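Local coordinates for protein endoglucanase, family GH5 (Zobellia galactanivorans, PDB 6GL2) that hydrolyses hemicelluloses, with mixed-linked glucan a likely substrate, as a glycoside hydrolase of family GH5, at residues A30-N35 and N105-E110; T111-T116 and D121-E126; F147-E152 and Q178-A183. All coordinates share one frame; numbering follows the deposited sequence. Where two conformers were deposited one is given.

Contact 1 of 3, residues A30-N35 and N105-E110; sequences AMDTYN and NIHHDE
Asp32 OD2 is held from two directions: it accepts a bond from Asn29 N, and water 1 donates to it and also pairs with His108 NE2. The water lies 2.7 Å from Asp32 OD2 and 2.7 Å from His108 NE2, so it carries the side chain of one loop onto the imidazole of the other. The second oxygen, Asp32 OD1, takes the backbone N-H of Ala30 from above the carboxylate plane at 2.8 Å, a place it reaches with CG between the backbone N and the carbonyl carbon (chi1 50°). Both oxygens are engaged, which is likely to restrict rotation of the carboxylate. The backbone itself brings Asp32 CB to 3.5 Å from His107 CD2, and carboxylate and imidazole stand nearly perpendicular, 86° apart.

These loops follow strands 24-26 and 101-105 of the TIM barrel, at the strand ends where this fold carries its active site. Between them in the barrel order comes strand 61-64, and Thr67 just beyond it joins the two: its OG1 is hydrogen-bonded to Asp32 O and to His108 N.

The two histidines are packed on each other as well. His107 CD2 sits over the centre of the His108 ring, while the edge of that ring faces back across the contact, His108 CD2 being 3.2 Å from Asp32 O. Asn105 ND2 fixes the turn of His107, reaching ND1 in the ring plane over an almost straight bond (169°). Farther out, Tyr34 runs slantwise past the His108 carbonyl, its CE1 3.2 Å from His108 O, and water 2 donates to that same carbonyl oxygen while making a weak bond with Tyr34 OH.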
ATOM      1  N   ALA A  30     -12.877   0.049  -1.124  1.00  8.20           N
ATOM      2  CA  ALA A  30     -13.693  -0.325   0.006  1.00  7.78           C
ATOM      3  C   ALA A  30     -13.546   0.760   1.070  1.00  8.58           C
ATOM      4  O   ALA A  30     -14.160   1.784   0.930  1.00  8.23           O
ATOM      5  CB  ALA A  30     -13.380  -1.748   0.482  1.00  8.49           C
ATOM      6  N   MET A  31     -12.760   0.507   2.117  1.00  7.90           N
ATOM      7  CA  MET A  31     -12.572   1.475   3.178  0.70  7.46           C
ATOM      8  C   MET A  31     -11.844   2.717   2.731  1.00  8.01           C
ATOM      9  O   MET A  31     -11.828   3.732   3.421  1.00  7.99           O
ATOM     10  CB  MET A  31     -11.866   0.829   4.374  0.70  7.91           C
ATOM     11  CG  MET A  31     -12.662  -0.344   4.986  0.70  8.65           C
ATOM     12  SD  MET A  31     -14.228   0.195   5.684  0.70 10.55           S
ATOM     13  CE  MET A  31     -13.558   0.995   7.227  0.70 10.42           C
ATOM     14  N   ASP A  32     -11.142   2.618   1.586  1.00  7.61           N
ATOM     15  CA  ASP A  32     -10.481   3.744   0.933  1.00  7.52           C
ATOM     16  C   ASP A  32     -11.410   4.624   0.087  1.00  8.48           C
ATOM     17  O   ASP A  32     -10.975   5.681  -0.353  1.00  9.48           O
ATOM     18  CB  ASP A  32      -9.333   3.241   0.045  1.00  8.24           C
ATOM     19  CG  ASP A  32      -9.749   2.143  -0.855  1.00  7.97           C
ATOM     20  OD1 ASP A  32     -10.421   1.161  -0.415  1.00  8.27           O
ATOM     21  OD2 ASP A  32      -9.394   2.187  -2.090  1.00  9.91           O
ATOM     22  N   THR A  33     -12.646   4.217  -0.111  1.00  8.07           N
ATOM     23  CA  THR A  33     -13.575   5.004  -0.910  1.00  9.07           C
ATOM     24  C   THR A  33     -13.611   6.444  -0.399  1.00 10.05           C
ATOM     25  O   THR A  33     -13.718   6.702   0.787  1.00 10.16           O
ATOM     26  CB  THR A  33     -14.948   4.316  -0.783  1.00  9.62           C
ATOM     27  OG1 THR A  33     -14.938   3.062  -1.425  1.00 10.29           O
ATOM     28  CG2 THR A  33     -16.126   5.204  -1.373  1.00 10.23           C
ATOM     29  N   TYR A  34     -13.529   7.379  -1.350  1.00 11.11           N
ATOM     30  CA  TYR A  34     -13.509   8.795  -0.958  1.00 11.27           C
ATOM     31  C   TYR A  34     -14.940   9.315  -0.883  1.00 12.54           C
ATOM     32  O   TYR A  34     -15.408  10.062  -1.823  1.00 13.98           O
ATOM     33  CB  TYR A  34     -12.628   9.622  -1.868  1.00 12.90           C
ATOM     34  CG  TYR A  34     -12.307  10.995  -1.311  1.00 13.11           C
ATOM     35  CD1 TYR A  34     -11.488  11.139  -0.259  1.00 13.80           C
ATOM     36  CD2 TYR A  34     -12.933  12.106  -1.805  1.00 14.68           C
ATOM     37  CE1 TYR A  34     -11.167  12.368   0.276  1.00 13.94           C
ATOM     38  CE2 TYR A  34     -12.640  13.357  -1.251  1.00 17.87           C
ATOM     39  CZ  TYR A  34     -11.784  13.459  -0.191  1.00 17.14           C
ATOM     40  OH  TYR A  34     -11.444  14.693   0.323  1.00 21.33           O
ATOM     41  N   ASN A  35     -15.688   8.852   0.086  1.00 11.74           N
ATOM     42  CA  ASN A  35     -17.098   9.186   0.349  1.00 13.11           C
ATOM     43  C   ASN A  35     -17.376   8.858   1.780  1.00 12.91           C
ATOM     44  O   ASN A  35     -16.738   7.936   2.334  1.00 12.79           O
ATOM     45  CB  ASN A  35     -17.962   8.381  -0.650  1.00 13.88           C
ATOM     46  CG  ASN A  35     -19.430   8.868  -0.690  1.00 13.23           C
ATOM     47  OD1 ASN A  35     -20.191   8.694   0.239  1.00 15.24           O
ATOM     48  ND2 ASN A  35     -19.768   9.565  -1.806  1.00 16.95           N
ATOM     49  N   ASN A 105      -3.370   1.567   6.283  1.00  7.63           N
ATOM     50  CA  ASN A 105      -2.713   2.816   5.900  1.00  8.07           C
ATOM     51  C   ASN A 105      -3.618   3.988   6.102  1.00  8.24           C
ATOM     52  O   ASN A 105      -4.709   3.905   6.637  1.00  8.14           O
ATOM     53  CB  ASN A 105      -2.188   2.724   4.427  1.00  8.60           C
ATOM     54  CG  ASN A 105      -3.240   2.868   3.383  1.00  8.07           C
ATOM     55  OD1 ASN A 105      -4.415   3.070   3.710  1.00  8.15           O
ATOM     56  ND2 ASN A 105      -2.841   2.880   2.098  1.00  9.18           N
ATOM     57  N   ILE A 106      -3.092   5.153   5.729  1.00  8.47           N
ATOM     58  CA  ILE A 106      -3.819   6.357   5.396  1.00  8.44           C
ATOM     59  C   ILE A 106      -3.831   6.497   3.892  1.00  9.09           C
ATOM     60  O   ILE A 106      -2.729   6.585   3.298  1.00 10.33           O
ATOM     61  CB  ILE A 106      -3.227   7.615   6.102  1.00  8.57           C
ATOM     62  CG1 ILE A 106      -3.337   7.520   7.583  1.00  9.65           C
ATOM     63  CG2 ILE A 106      -3.896   8.850   5.538  1.00 10.44           C
ATOM     64  CD1 ILE A 106      -2.804   8.725   8.368  1.00 10.03           C
ATOM     65  N   HIS A 107      -4.961   6.511   3.254  1.00  8.49           N
ATOM     66  CA  HIS A 107      -5.061   6.355   1.797  1.00  8.50           C
ATOM     67  C   HIS A 107      -5.413   7.630   1.077  1.00  9.88           C
ATOM     68  O   HIS A 107      -4.514   8.536   0.988  1.00 13.29           O
ATOM     69  CB  HIS A 107      -6.005   5.149   1.440  1.00  7.99           C
ATOM     70  CG  HIS A 107      -5.730   4.572   0.108  1.00  7.78           C
ATOM     71  ND1 HIS A 107      -4.670   3.742  -0.108  1.00  7.47           N
ATOM     72  CD2 HIS A 107      -6.372   4.733  -1.079  1.00  8.79           C
ATOM     73  CE1 HIS A 107      -4.716   3.367  -1.398  1.00  8.31           C
ATOM     74  NE2 HIS A 107      -5.691   4.027  -2.008  1.00  9.44           N
ATOM     75  N   HIS A 108      -6.659   7.961   0.783  1.00 10.91           N
ATOM     76  CA  HIS A 108      -7.044   9.125  -0.079  1.00 13.39           C
ATOM     77  C   HIS A 108      -7.286  10.281   0.794  0.80 11.32           C
ATOM     78  O   HIS A 108      -8.336  10.968   0.772  0.80 11.22           O
ATOM     79  CB  HIS A 108      -8.289   8.890  -0.936  1.00 12.33           C
ATOM     80  CG  HIS A 108      -8.108   7.903  -2.065  0.80 11.85           C
ATOM     81  ND1 HIS A 108      -6.986   7.839  -2.889  0.80 13.74           N
ATOM     82  CD2 HIS A 108      -8.946   6.880  -2.480  0.80 10.14           C
ATOM     83  CE1 HIS A 108      -7.202   6.865  -3.817  0.80 11.98           C
ATOM     84  NE2 HIS A 108      -8.365   6.288  -3.563  0.80 11.80           N
ATOM     85  N   ASP A 109      -6.270  10.713   1.517  1.00 12.17           N
ATOM     86  CA  ASP A 109      -6.354  11.754   2.568  1.00 12.78           C
ATOM     87  C   ASP A 109      -5.514  12.965   2.193  1.00 11.69           C
ATOM     88  O   ASP A 109      -5.129  13.799   3.035  1.00 13.48           O
ATOM     89  CB  ASP A 109      -6.036  11.138   3.935  1.00 13.99           C
ATOM     90  CG  ASP A 109      -7.231  10.376   4.497  1.00 12.90           C
ATOM     91  OD1 ASP A 109      -8.243  11.077   4.824  1.00 13.33           O
ATOM     92  OD2 ASP A 109      -7.131   9.181   4.615  1.00 12.66           O
ATOM     93  N   GLU A 110      -5.180  13.083   0.911  0.80 12.29           N
ATOM     94  CA  GLU A 110      -4.274  14.162   0.434  0.80 15.00           C
ATOM     95  C   GLU A 110      -4.832  15.566   0.755  0.80 14.21           C
ATOM     96  O   GLU A 110      -4.020  16.463   0.982  0.80 14.44           O
ATOM     97  CB  GLU A 110      -4.121  14.054  -1.096  0.80 16.03           C
ATOM     98  CG  GLU A 110      -3.464  12.837  -1.690  0.80 23.00           C
ATOM     99  CD  GLU A 110      -4.310  11.550  -1.649  0.80 22.74           C
ATOM    100  OE1 GLU A 110      -5.582  11.569  -1.649  0.80 20.92           O
ATOM    101  OE2 GLU A 110      -3.611  10.494  -1.639  0.80 27.12           O
TER
HETATM  102  O   HOH W   1      -9.117   3.796  -4.200  1.00 16.10           O
HETATM  103  O   HOH W   2      -8.321  13.912   0.247  1.00 21.61           O

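Contact 2 of 3, residues T111-T116 and D121-E126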
ATOM      1  N   THR A 111      -6.144  15.760   0.885  1.00 16.49           N
ATOM      2  CA  THR A 111      -6.699  17.115   1.064  1.00 16.21           C
ATOM      3  C   THR A 111      -6.272  17.687   2.397  0.80 17.55           C
ATOM      4  O   THR A 111      -6.205  18.925   2.496  0.80 20.01           O
ATOM      5  CB  THR A 111      -8.176  17.151   0.921  1.00 21.02           C
ATOM      6  OG1 THR A 111      -8.821  16.188   1.782  1.00 21.43           O
ATOM      7  CG2 THR A 111      -8.539  16.846  -0.589  1.00 22.24           C
ATOM      8  N   TRP A 112      -5.907  16.878   3.375  1.00 14.62           N
ATOM      9  CA  TRP A 112      -5.429  17.424   4.689  1.00 15.95           C
ATOM     10  C   TRP A 112      -3.987  17.080   4.887  1.00 14.81           C
ATOM     11  O   TRP A 112      -3.471  17.180   6.017  1.00 15.08           O
ATOM     12  CB  TRP A 112      -6.329  17.030   5.876  1.00 15.56           C
ATOM     13  CG  TRP A 112      -6.551  15.544   6.116  1.00 15.26           C
ATOM     14  CD1 TRP A 112      -7.468  14.697   5.507  1.00 15.34           C
ATOM     15  CD2 TRP A 112      -5.773  14.643   6.958  1.00 13.70           C
ATOM     16  NE1 TRP A 112      -7.336  13.426   5.987  1.00 15.01           N
ATOM     17  CE2 TRP A 112      -6.358  13.309   6.834  1.00 15.67           C
ATOM     18  CE3 TRP A 112      -4.682  14.811   7.808  1.00 15.06           C
ATOM     19  CZ2 TRP A 112      -5.850  12.218   7.538  1.00 14.50           C
ATOM     20  CZ3 TRP A 112      -4.181  13.712   8.496  1.00 15.46           C
ATOM     21  CH2 TRP A 112      -4.749  12.456   8.376  1.00 15.59           C
ATOM     22  N   ILE A 113      -3.362  16.548   3.805  1.00 14.16           N
ATOM     23  CA  ILE A 113      -1.945  16.167   3.866  1.00 13.45           C
ATOM     24  C   ILE A 113      -1.155  16.774   2.688  1.00 13.75           C
ATOM     25  O   ILE A 113      -0.419  16.118   1.941  1.00 16.26           O
ATOM     26  CB  ILE A 113      -1.706  14.613   3.968  1.00 12.97           C
ATOM     27  CG1 ILE A 113      -2.566  14.005   5.043  1.00 12.80           C
ATOM     28  CG2 ILE A 113      -0.219  14.288   4.232  1.00 13.98           C
ATOM     29  CD1 ILE A 113      -2.657  12.481   5.035  1.00 13.74           C
ATOM     30  N   LEU A 114      -1.342  18.054   2.444  1.00 13.35           N
ATOM     31  CA  LEU A 114      -0.711  18.678   1.275  1.00 13.83           C
ATOM     32  C   LEU A 114       0.734  18.938   1.568  1.00 10.85           C
ATOM     33  O   LEU A 114       1.038  19.545   2.593  1.00 11.82           O
ATOM     34  CB  LEU A 114      -1.387  20.031   1.006  1.00 16.22           C
ATOM     35  CG  LEU A 114      -2.562  20.113   0.003  1.00 22.59           C
ATOM     36  CD1 LEU A 114      -3.323  21.440  -0.037  1.00 26.07           C
ATOM     37  CD2 LEU A 114      -2.068  19.871  -1.401  1.00 24.14           C
ATOM     38  N   PRO A 115       1.669  18.413   0.754  1.00 12.34           N
ATOM     39  CA  PRO A 115       3.100  18.511   0.982  1.00 13.40           C
ATOM     40  C   PRO A 115       3.672  19.864   0.465  1.00 13.78           C
ATOM     41  O   PRO A 115       4.416  19.901  -0.533  1.00 13.46           O
ATOM     42  CB  PRO A 115       3.653  17.290   0.280  1.00 14.33           C
ATOM     43  CG  PRO A 115       2.755  17.137  -0.867  1.00 13.23           C
ATOM     44  CD  PRO A 115       1.369  17.583  -0.418  1.00 12.92           C
ATOM     45  N   THR A 116       3.332  20.934   1.179  1.00 13.62           N
ATOM     46  CA  THR A 116       3.901  22.272   0.913  1.00 14.83           C
ATOM     47  C   THR A 116       4.333  22.834   2.243  1.00 16.16           C
ATOM     48  O   THR A 116       3.799  22.491   3.298  1.00 15.10           O
ATOM     49  CB  THR A 116       2.847  23.231   0.293  1.00 14.75           C
ATOM     50  OG1 THR A 116       1.877  23.525   1.275  1.00 16.67           O
ATOM     51  CG2 THR A 116       2.146  22.594  -0.980  1.00 17.94           C
ATOM     52  N   ASP A 121       2.924  22.749   8.725  1.00 20.15           N
ATOM     53  CA  ASP A 121       2.840  22.789  10.173  1.00 19.80           C
ATOM     54  C   ASP A 121       1.452  22.255  10.691  1.00 18.69           C
ATOM     55  O   ASP A 121       1.335  21.462  11.643  1.00 18.07           O
ATOM     56  CB  ASP A 121       3.249  24.182  10.757  1.00 24.34           C
ATOM     57  CG  ASP A 121       4.615  24.796  10.105  1.00 26.67           C
ATOM     58  OD1 ASP A 121       5.708  24.138   9.861  1.00 27.70           O
ATOM     59  OD2 ASP A 121       4.531  26.023   9.813  1.00 35.56           O
ATOM     60  N   GLU A 122       0.385  22.627  10.042  1.00 17.02           N
ATOM     61  CA  GLU A 122      -0.944  22.116  10.352  1.00 15.63           C
ATOM     62  C   GLU A 122      -1.072  20.611  10.019  1.00 14.88           C
ATOM     63  O   GLU A 122      -1.671  19.848  10.766  1.00 13.87           O
ATOM     64  CB  GLU A 122      -2.012  22.922   9.601  1.00 17.85           C
ATOM     65  CG  GLU A 122      -3.454  22.571   9.770  1.00 23.49           C
ATOM     66  N   VAL A 123      -0.481  20.197   8.912  1.00 13.52           N
ATOM     67  CA  VAL A 123      -0.546  18.769   8.521  1.00 12.57           C
ATOM     68  C   VAL A 123       0.136  17.953   9.575  1.00 13.81           C
ATOM     69  O   VAL A 123      -0.368  16.916  10.000  1.00 13.60           O
ATOM     70  CB  VAL A 123       0.062  18.513   7.140  1.00 12.86           C
ATOM     71  CG1 VAL A 123       0.261  17.007   6.938  1.00 13.88           C
ATOM     72  CG2 VAL A 123      -0.745  19.193   6.053  1.00 13.76           C
ATOM     73  N   LYS A 124       1.318  18.383  10.038  1.00 13.79           N
ATOM     74  CA  LYS A 124       2.080  17.585  10.994  1.00 14.73           C
ATOM     75  C   LYS A 124       1.339  17.523  12.296  1.00 13.48           C
ATOM     76  O   LYS A 124       1.340  16.466  12.969  1.00 13.70           O
ATOM     77  CB  LYS A 124       3.477  18.227  11.166  1.00 15.27           C
ATOM     78  CG  LYS A 124       4.323  17.971   9.918  1.00 16.03           C
ATOM     79  CD  LYS A 124       5.540  18.910   9.764  1.00 15.98           C
ATOM     80  CE  LYS A 124       6.565  18.694  10.841  1.00 16.70           C
ATOM     81  NZ  LYS A 124       7.669  19.702  10.633  1.00 15.35           N
ATOM     82  N   ASP A 125       0.623  18.550  12.671  1.00 14.38           N
ATOM     83  CA  ASP A 125      -0.165  18.490  13.900  1.00 15.39           C
ATOM     84  C   ASP A 125      -1.304  17.401  13.812  1.00 15.33           C
ATOM     85  O   ASP A 125      -1.513  16.594  14.696  1.00 13.77           O
ATOM     86  CB  ASP A 125      -0.791  19.849  14.230  1.00 18.47           C
ATOM     87  CG  ASP A 125       0.224  20.954  14.639  1.00 23.45           C
ATOM     88  OD1 ASP A 125       1.399  20.712  14.995  1.00 25.24           O
ATOM     89  OD2 ASP A 125      -0.258  22.134  14.441  1.00 28.85           O
ATOM     90  N   GLU A 126      -2.052  17.477  12.708  1.00 14.58           N
ATOM     91  CA  GLU A 126      -3.155  16.541  12.469  1.00 13.37           C
ATOM     92  C   GLU A 126      -2.644  15.116  12.327  1.00 12.61           C
ATOM     93  O   GLU A 126      -3.227  14.208  12.949  1.00 11.90           O
ATOM     94  CB  GLU A 126      -3.977  16.961  11.236  1.00 13.02           C
ATOM     95  CG  GLU A 126      -5.174  16.020  11.119  1.00 13.74           C
ATOM     96  CD  GLU A 126      -6.258  16.494  10.165  1.00 14.87           C
ATOM     97  OE1 GLU A 126      -6.085  17.524   9.505  1.00 15.00           O
ATOM     98  OE2 GLU A 126      -7.261  15.708  10.125  1.00 16.57           O
TER
HETATM   99  O   HOH W   3      -3.992  18.992   8.067  1.00 21.12           O
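The indole of Trp112 and the carboxylate of Glu126 lie almost flat on each other, their planes only 22° apart although the two side chains cross at about a right angle. Glu126 reaches over with CG anti to its backbone N (chi1 -175°) and the chain extended beyond, laying its carboxylate on one face of the indole, offset toward the rim; Glu126 CD comes within 3.3 Å of Trp112 CE3. On the opposite face lies Ile113 CG1, so the ring is sandwiched between a carboxylate and an aliphatic branch. A carboxylate over an aromatic face probably gains little electrostatically, but one of its oxygens has a polar partner, water 3, which donates to Glu126 OE1 at 2.9 Å and to Trp112 O at 2.8 Å. The indole NE1 is hydrogen-bonded to Asp109 OD1.

Val123, one helical turn before Glu126, meets the same loop with both methyls. Val123 CG2 packs on the backbone, 3.4 Å from Trp112 O, and Val123 CG1 meets Ile113 CG2 at 3.9 Å, these two side chains also crossing at roughly a right angle. Replacing Trp112 with an alanine would probably open a gap between Glu126 and Ile113 and leave Asp109 OD1 without its indole partner.

The loop following strand 101-105 thus folds back against helix 117-137, the next helix of the barrel; Trp112 continues along it to Leu127 and Val130, and Tyr176 of helix 167-186 touches both Ile113 and Val123.

Contact 3 of 3, residues F147-E152 and Q178-A183; sequences FETLNE and QVSVDA
This contact belongs to a beta-alpha-beta crossover of the TIM barrel, in which strand 145-148 leads through a long loop to helix 167-186 and the chain then returns as the neighbouring parallel strand 196-199. Segment 147-152 takes the last residues of that first strand and continues into the loop; the helix packs on the outside through Ser180 and Val181. What joins the two is a small patch of carbon on carbon. The CA atoms of Thr149 and Ser180 are 6.1 Å apart, a close approach that the slim side chains at both positions permit.

Thr149 CG2 does most of the touching. It lies 3.5 Å from Ser180 CB, and the beta carbons follow, Thr149 CB standing 3.8 Å from Ser180 CB. The same methyl comes up beside the helix backbone, with Thr149 CG2 4.2 Å from Val181 N, and more loosely it nears the CG2 methyl of Val181. Torsion explains the division of labour in Thr149: chi1 of 42° wedges OG1 between the backbone N and the carbonyl carbon, where it bonds to His177 ND1, one turn before Ser180 on the helix, while CG2 is left to pack against Ser180.

Val198 of the returning strand touches both Thr149 and Val181, so all three parts of the crossover meet here; Leu127 and Trp131 of helix 117-137 also lie against Ser180. Past the contact, Asn151 and Glu152 occupy the place at which GH5 enzymes generally carry their asparagine and acid/base glutamate.

Both hydroxyls are spent on partners outside the patch: Ser180 OG bonds to Tyr176 O of its own helix, and it stays 5.1 Å from Thr149 OG1.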
ATOM      1  N   PHE A 147       1.656  -1.250   9.878  1.00  8.14           N
ATOM      2  CA  PHE A 147       1.138   0.086   9.539  1.00  9.10           C
ATOM      3  C   PHE A 147       1.857   0.660   8.334  1.00  8.56           C
ATOM      4  O   PHE A 147       3.067   0.484   8.197  1.00 10.62           O
ATOM      5  CB  PHE A 147       1.386   1.069  10.679  1.00  7.94           C
ATOM      6  CG  PHE A 147       0.645   0.738  11.980  1.00  8.88           C
ATOM      7  CD1 PHE A 147      -0.557   0.012  11.985  1.00 10.71           C
ATOM      8  CD2 PHE A 147       1.106   1.175  13.195  1.00  9.19           C
ATOM      9  CE1 PHE A 147      -1.173  -0.274  13.207  1.00 10.88           C
ATOM     10  CE2 PHE A 147       0.472   0.918  14.400  1.00  9.95           C
ATOM     11  CZ  PHE A 147      -0.652   0.167  14.389  1.00  9.95           C
ATOM     12  N   GLU A 148       1.175   1.308   7.466  1.00  8.40           N
ATOM     13  CA  GLU A 148       1.726   2.047   6.294  1.00  8.73           C
ATOM     14  C   GLU A 148       1.351   3.482   6.458  1.00  8.24           C
ATOM     15  O   GLU A 148       0.177   3.855   6.504  1.00  8.31           O
ATOM     16  CB  GLU A 148       1.206   1.458   5.017  1.00  8.35           C
ATOM     17  CG  GLU A 148       1.496   2.265   3.756  1.00  8.16           C
ATOM     18  CD  GLU A 148       0.873   1.758   2.539  1.00  9.09           C
ATOM     19  OE1 GLU A 148       0.792   0.543   2.303  1.00 13.09           O
ATOM     20  OE2 GLU A 148       0.298   2.607   1.790  1.00 12.43           O
ATOM     21  N   THR A 149       2.314   4.370   6.691  1.00  8.81           N
ATOM     22  CA  THR A 149       2.011   5.709   7.247  1.00  9.15           C
ATOM     23  C   THR A 149       1.234   6.604   6.283  1.00  7.80           C
ATOM     24  O   THR A 149       0.296   7.280   6.638  1.00  8.86           O
ATOM     25  CB  THR A 149       3.260   6.421   7.710  1.00  9.21           C
ATOM     26  OG1 THR A 149       4.288   6.218   6.737  1.00 11.66           O
ATOM     27  CG2 THR A 149       3.730   5.855   9.075  1.00 12.06           C
ATOM     28  N   LEU A 150       1.560   6.528   4.956  1.00  8.49           N
ATOM     29  CA  LEU A 150       0.886   7.329   3.938  1.00  9.06           C
ATOM     30  C   LEU A 150       0.878   6.609   2.617  1.00 11.79           C
ATOM     31  O   LEU A 150       1.929   6.080   2.253  1.00 18.46           O
ATOM     32  CB  LEU A 150       1.626   8.670   3.706  1.00  9.84           C
ATOM     33  CG  LEU A 150       1.779   9.629   4.861  1.00 10.27           C
ATOM     34  CD1 LEU A 150       2.815  10.689   4.566  1.00 11.66           C
ATOM     35  CD2 LEU A 150       0.475  10.207   5.236  1.00 11.51           C
ATOM     36  N   ASN A 151      -0.098   6.722   1.791  1.00 10.01           N
ATOM     37  CA  ASN A 151      -0.245   5.920   0.596  1.00  9.31           C
ATOM     38  C   ASN A 151       0.647   6.438  -0.521  1.00  7.96           C
ATOM     39  O   ASN A 151       1.698   5.880  -0.856  1.00  9.61           O
ATOM     40  CB  ASN A 151      -1.724   5.900   0.241  1.00  8.67           C
ATOM     41  CG  ASN A 151      -1.987   5.267  -1.105  1.00  8.86           C
ATOM     42  OD1 ASN A 151      -1.346   4.261  -1.428  1.00  8.99           O
ATOM     43  ND2 ASN A 151      -2.799   5.898  -1.904  1.00 10.65           N
ATOM     44  N   GLU A 152       0.226   7.519  -1.141  1.00  9.51           N
ATOM     45  CA  GLU A 152       0.880   8.169  -2.322  1.00  9.84           C
ATOM     46  C   GLU A 152       0.994   9.654  -2.026  1.00  9.11           C
ATOM     47  O   GLU A 152       0.385  10.457  -2.753  1.00 10.59           O
ATOM     48  CB  GLU A 152       0.205   7.861  -3.603  1.00 10.52           C
ATOM     49  CG  GLU A 152       0.206   6.400  -3.994  1.00 11.86           C
ATOM     50  CD  GLU A 152      -0.341   6.092  -5.282  1.00 13.90           C
ATOM     51  OE1 GLU A 152      -1.111   6.964  -5.857  1.00 15.67           O
ATOM     52  OE2 GLU A 152      -0.105   4.956  -5.821  1.00 13.78           O
ATOM     53  N   GLN A 178       8.129  11.404   9.178  1.00 10.38           N
ATOM     54  CA  GLN A 178       8.805  11.567  10.496  1.00 11.31           C
ATOM     55  C   GLN A 178       7.769  11.716  11.606  1.00 10.42           C
ATOM     56  O   GLN A 178       7.907  10.969  12.605  1.00 12.04           O
ATOM     57  CB  GLN A 178       9.766  12.768  10.439  1.00 11.35           C
ATOM     58  CG  GLN A 178      10.510  13.024  11.757  1.00 13.40           C
ATOM     59  CD  GLN A 178      11.636  12.130  12.059  1.00 15.14           C
ATOM     60  OE1 GLN A 178      11.762  11.656  13.238  1.00 18.14           O
ATOM     61  NE2 GLN A 178      12.459  11.850  11.096  1.00 15.50           N
ATOM     62  N   VAL A 179       6.808  12.576  11.415  1.00 10.14           N
ATOM     63  CA  VAL A 179       5.732  12.785  12.403  1.00 11.97           C
ATOM     64  C   VAL A 179       5.024  11.456  12.651  1.00 11.44           C
ATOM     65  O   VAL A 179       4.647  11.132  13.786  1.00 11.80           O
ATOM     66  CB  VAL A 179       4.714  13.827  11.921  1.00 13.15           C
ATOM     67  CG1 VAL A 179       3.449  13.762  12.746  1.00 18.00           C
ATOM     68  CG2 VAL A 179       5.345  15.201  11.968  1.00 15.91           C
ATOM     69  N   SER A 180       4.694  10.721  11.593  1.00  9.87           N
ATOM     70  CA  SER A 180       3.861   9.525  11.654  1.00  8.69           C
ATOM     71  C   SER A 180       4.588   8.393  12.320  1.00  9.24           C
ATOM     72  O   SER A 180       4.050   7.698  13.221  1.00  9.84           O
ATOM     73  CB  SER A 180       3.417   9.144  10.303  1.00  9.23           C
ATOM     74  OG  SER A 180       2.658  10.125   9.634  1.00 10.56           O
ATOM     75  N   VAL A 181       5.807   8.101  11.922  1.00  9.36           N
ATOM     76  CA  VAL A 181       6.606   7.094  12.619  1.00 10.22           C
ATOM     77  C   VAL A 181       6.772   7.436  14.088  1.00 10.07           C
ATOM     78  O   VAL A 181       6.620   6.601  14.959  1.00 10.96           O
ATOM     79  CB  VAL A 181       7.948   6.838  11.905  1.00 11.43           C
ATOM     80  CG1 VAL A 181       8.941   5.997  12.750  1.00 12.39           C
ATOM     81  CG2 VAL A 181       7.736   6.233  10.530  1.00 11.43           C
ATOM     82  N   ASP A 182       7.151   8.684  14.367  1.00 10.53           N
ATOM     83  CA  ASP A 182       7.346   9.072  15.743  1.00 11.87           C
ATOM     84  C   ASP A 182       6.063   8.854  16.545  1.00 11.63           C
ATOM     85  O   ASP A 182       6.106   8.381  17.703  1.00 12.73           O
ATOM     86  CB  ASP A 182       7.830  10.523  15.819  1.00 12.49           C
ATOM     87  CG  ASP A 182       9.245  10.733  15.387  1.00 12.79           C
ATOM     88  OD1 ASP A 182      10.040   9.828  15.279  1.00 14.94           O
ATOM     89  OD2 ASP A 182       9.592  11.960  15.263  1.00 15.67           O
ATOM     90  N   ALA A 183       4.920   9.239  16.007  1.00 12.31           N
ATOM     91  CA  ALA A 183       3.691   9.065  16.725  1.00 10.86           C
ATOM     92  C   ALA A 183       3.432   7.578  17.032  1.00 10.84           C
ATOM     93  O   ALA A 183       2.990   7.195  18.122  1.00 11.52           O
ATOM     94  CB  ALA A 183       2.484   9.637  15.926  1.00 12.16           C
TER

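How the contacts relate
Along the chain the three contacts come in series, all within one TIM barrel. Contact 1 pairs the loops after strands 24-26 and 101-105; contact 2 takes up the second of these loops and turns it onto helix 117-137; contact 3 joins the end region of strand 145-148 and the residues after it to helix 167-186. The centres of contacts 1 and 2 are about 16 Å apart, those of contacts 1 and 3 about 15 Å, and those of contacts 2 and 3 about 12 Å. Side chains still bridge them: Asn105 ND2 probably bonds to Glu148 OE2, and Ile113 CD1 packs on Leu150 CD2. The loops at these strand ends are thus packed on one another and on the outer helices 117-137 and 167-186.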